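Local coordinates for uncharacterized protein McrA (PDB 5ZMO) that binds phosphorothioated DNA through its sulfur-binding domain, the part modelled here, and probably acts as a type IV restriction endonuclease, at residues A[27-32]-A[78-83]. Numbering follows the deposited sequence.
Sequences LHRPVL and FWALVR. With nucleotides of chain B.
Leu81 pushes its forked end between Arg29 and Leu32, one methyl for each, where 28-32 and 78-83, each part of a longer helix, cross nearly at right angles (-91°). Its CD1 lies against the aliphatic part of Arg29, 3.5 Å from CG, the two side chains running past each other in opposite directions. The other methyl, CD2, sits 3.6 Å from CD2 of Leu32. That leucine turns CG away from its backbone N, beside the carbonyl carbon (chi1 -172°), which sends the branch across to the facing helix, where CD2 also comes within 3.6 Å of Phe78 N. Leu32 also touches Thr53 and Val57 of helix 50-63.

Past Leu81, the Arg29 chain bends at chi3 (-78°) and brings its guanidinium to the DNA. C5' of DG3 of chain B lies over one face, displaced toward the rim and 3.8 Å above the guanidinium plane, while Arg29 NH1 approaches C4' of the same sugar at 3.7 Å. NH1 also hydrogen-bonds the bound DNA, and NH2 makes a salt bridge to Asp84, which fixes how the flat group is turned. Alongside, Ala80 CB packs 3.6 Å from O5' of DG3 of chain B. With an alanine at Arg29, Asp84 would probably lose its cationic mate, the DNA a hydrogen-bond donor and Leu81 CD1 its methylene neighbours.

No hydrogen bond joins the two segments: the contact between them is mainly apolar packing, and the same arginine that lends its methylenes to it carries a cationic group to the DNA, its charge probably partly offset by Asp84.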
# COMPACT_ATOMS: atom_id res chain seq x y z
N LEU A 27 3.97 -6.10 8.03
CA LEU A 27 4.43 -4.95 7.24
C LEU A 27 3.65 -4.74 5.93
O LEU A 27 3.90 -3.73 5.21
CB LEU A 27 5.90 -5.02 6.98
CG LEU A 27 6.74 -4.92 8.27
CD1 LEU A 27 8.14 -5.40 7.96
CD2 LEU A 27 6.76 -3.51 8.86
N HIS A 28 2.61 -5.54 5.72
CA HIS A 28 1.83 -5.58 4.44
C HIS A 28 1.24 -4.23 4.08
O HIS A 28 1.48 -3.69 3.00
CB HIS A 28 0.76 -6.61 4.49
CG HIS A 28 1.26 -7.99 4.76
ND1 HIS A 28 1.90 -8.33 5.93
CD2 HIS A 28 1.17 -9.13 4.04
CE1 HIS A 28 2.24 -9.60 5.90
NE2 HIS A 28 1.78 -10.12 4.78
N ARG A 29 0.50 -3.61 5.03
CA ARG A 29 -0.11 -2.31 4.80
C ARG A 29 0.89 -1.20 4.66
O ARG A 29 0.75 -0.40 3.74
CB ARG A 29 -1.26 -2.05 5.81
CG ARG A 29 -2.53 -2.78 5.37
CD ARG A 29 -3.63 -2.54 6.41
NE ARG A 29 -3.46 -3.38 7.57
CZ ARG A 29 -4.09 -3.15 8.76
NH1 ARG A 29 -3.87 -3.94 9.79
NH2 ARG A 29 -4.88 -2.10 8.92
N PRO A 30 1.90 -1.12 5.57
CA PRO A 30 2.96 -0.17 5.42
C PRO A 30 3.68 -0.22 4.08
O PRO A 30 3.93 0.87 3.48
CB PRO A 30 3.90 -0.48 6.61
CG PRO A 30 2.89 -0.95 7.68
CD PRO A 30 1.93 -1.74 6.92
N VAL A 31 3.93 -1.42 3.61
CA VAL A 31 4.63 -1.55 2.29
C VAL A 31 3.72 -1.05 1.13
O VAL A 31 4.15 -0.29 0.29
CB VAL A 31 5.11 -2.98 2.05
CG1 VAL A 31 5.47 -3.26 0.58
CG2 VAL A 31 6.27 -3.29 2.97
N LEU A 32 2.48 -1.47 1.07
CA LEU A 32 1.60 -1.00 0.02
C LEU A 32 1.36 0.49 0.06
O LEU A 32 1.41 1.18 -1.04
CB LEU A 32 0.30 -1.80 0.01
CG LEU A 32 -0.60 -1.52 -1.18
CD1 LEU A 32 0.05 -1.74 -2.49
CD2 LEU A 32 -1.85 -2.39 -1.06
N PHE A 78 -4.14 -5.04 -0.28
CA PHE A 78 -4.83 -4.61 -1.50
C PHE A 78 -6.31 -4.49 -1.27
O PHE A 78 -6.97 -3.64 -1.85
CB PHE A 78 -4.51 -5.54 -2.64
CG PHE A 78 -5.01 -5.10 -3.96
CD1 PHE A 78 -4.26 -4.22 -4.73
CD2 PHE A 78 -6.22 -5.56 -4.44
CE1 PHE A 78 -4.71 -3.84 -5.99
CE2 PHE A 78 -6.68 -5.18 -5.67
CZ PHE A 78 -5.92 -4.28 -6.45
N TRP A 79 -6.82 -5.36 -0.42
CA TRP A 79 -8.21 -5.28 0.05
C TRP A 79 -8.45 -4.61 1.36
O TRP A 79 -9.33 -3.76 1.48
CB TRP A 79 -8.74 -6.74 0.16
CG TRP A 79 -10.25 -6.81 0.45
CD1 TRP A 79 -10.82 -7.25 1.62
CD2 TRP A 79 -11.32 -6.60 -0.45
NE1 TRP A 79 -12.18 -7.20 1.53
CE2 TRP A 79 -12.53 -6.86 0.27
CE3 TRP A 79 -11.41 -6.18 -1.76
CZ2 TRP A 79 -13.76 -6.71 -0.30
CZ3 TRP A 79 -12.67 -6.04 -2.33
CH2 TRP A 79 -13.81 -6.30 -1.60
N ALA A 80 -7.61 -4.88 2.35
CA ALA A 80 -7.80 -4.41 3.72
C ALA A 80 -7.67 -2.92 3.88
O ALA A 80 -8.30 -2.35 4.75
CB ALA A 80 -6.86 -5.08 4.67
N LEU A 81 -6.84 -2.28 3.07
CA LEU A 81 -6.78 -0.82 3.10
C LEU A 81 -8.12 -0.07 2.78
O LEU A 81 -8.31 1.11 3.17
CB LEU A 81 -5.69 -0.34 2.16
CG LEU A 81 -4.25 -0.03 2.55
CD1 LEU A 81 -3.89 0.20 4.01
CD2 LEU A 81 -3.18 -0.57 1.69
N VAL A 82 -9.02 -0.69 2.04
CA VAL A 82 -10.39 -0.12 1.81
C VAL A 82 -11.03 0.17 3.15
O VAL A 82 -11.49 1.35 3.46
CB VAL A 82 -11.27 -1.06 0.92
CG1 VAL A 82 -12.72 -0.53 0.81
CG2 VAL A 82 -10.64 -1.18 -0.46
N ARG A 83 -11.00 -0.81 4.04
CA ARG A 83 -11.55 -0.65 5.41
C ARG A 83 -10.88 0.44 6.25
O ARG A 83 -11.54 1.06 7.10
CB ARG A 83 -11.54 -1.98 6.20
CG ARG A 83 -12.90 -2.56 6.56
CD ARG A 83 -12.89 -3.43 7.83
NE ARG A 83 -14.24 -3.94 8.14
CZ ARG A 83 -14.84 -4.96 7.51
NH1 ARG A 83 -16.08 -5.32 7.88
NH2 ARG A 83 -14.24 -5.62 6.52
P DG B 3 -9.50 -6.37 7.92
OP1 DG B 3 -9.76 -4.95 8.19
OP2 DG B 3 -10.18 -7.06 6.83
O5' DG B 3 -7.92 -6.48 7.79
C5' DG B 3 -7.01 -5.94 8.80
C4' DG B 3 -5.90 -6.95 9.03
O4' DG B 3 -6.41 -8.08 9.78
C3' DG B 3 -5.31 -7.56 7.75
O3' DG B 3 -3.96 -7.94 8.04
C2' DG B 3 -6.08 -8.86 7.61
C1' DG B 3 -6.13 -9.29 9.05
N9 DG B 3 -7.18 -10.26 9.38
C8 DG B 3 -8.42 -10.39 8.81
N7 DG B 3 -9.15 -11.32 9.38
C5 DG B 3 -8.34 -11.83 10.38
C6 DG B 3 -8.57 -12.89 11.31
O6 DG B 3 -9.60 -13.56 11.46
N1 DG B 3 -7.48 -13.09 12.15
C2 DG B 3 -6.29 -12.40 12.07
N2 DG B 3 -5.37 -12.70 12.99
N3 DG B 3 -6.07 -11.40 11.22
C4 DG B 3 -7.12 -11.19 10.41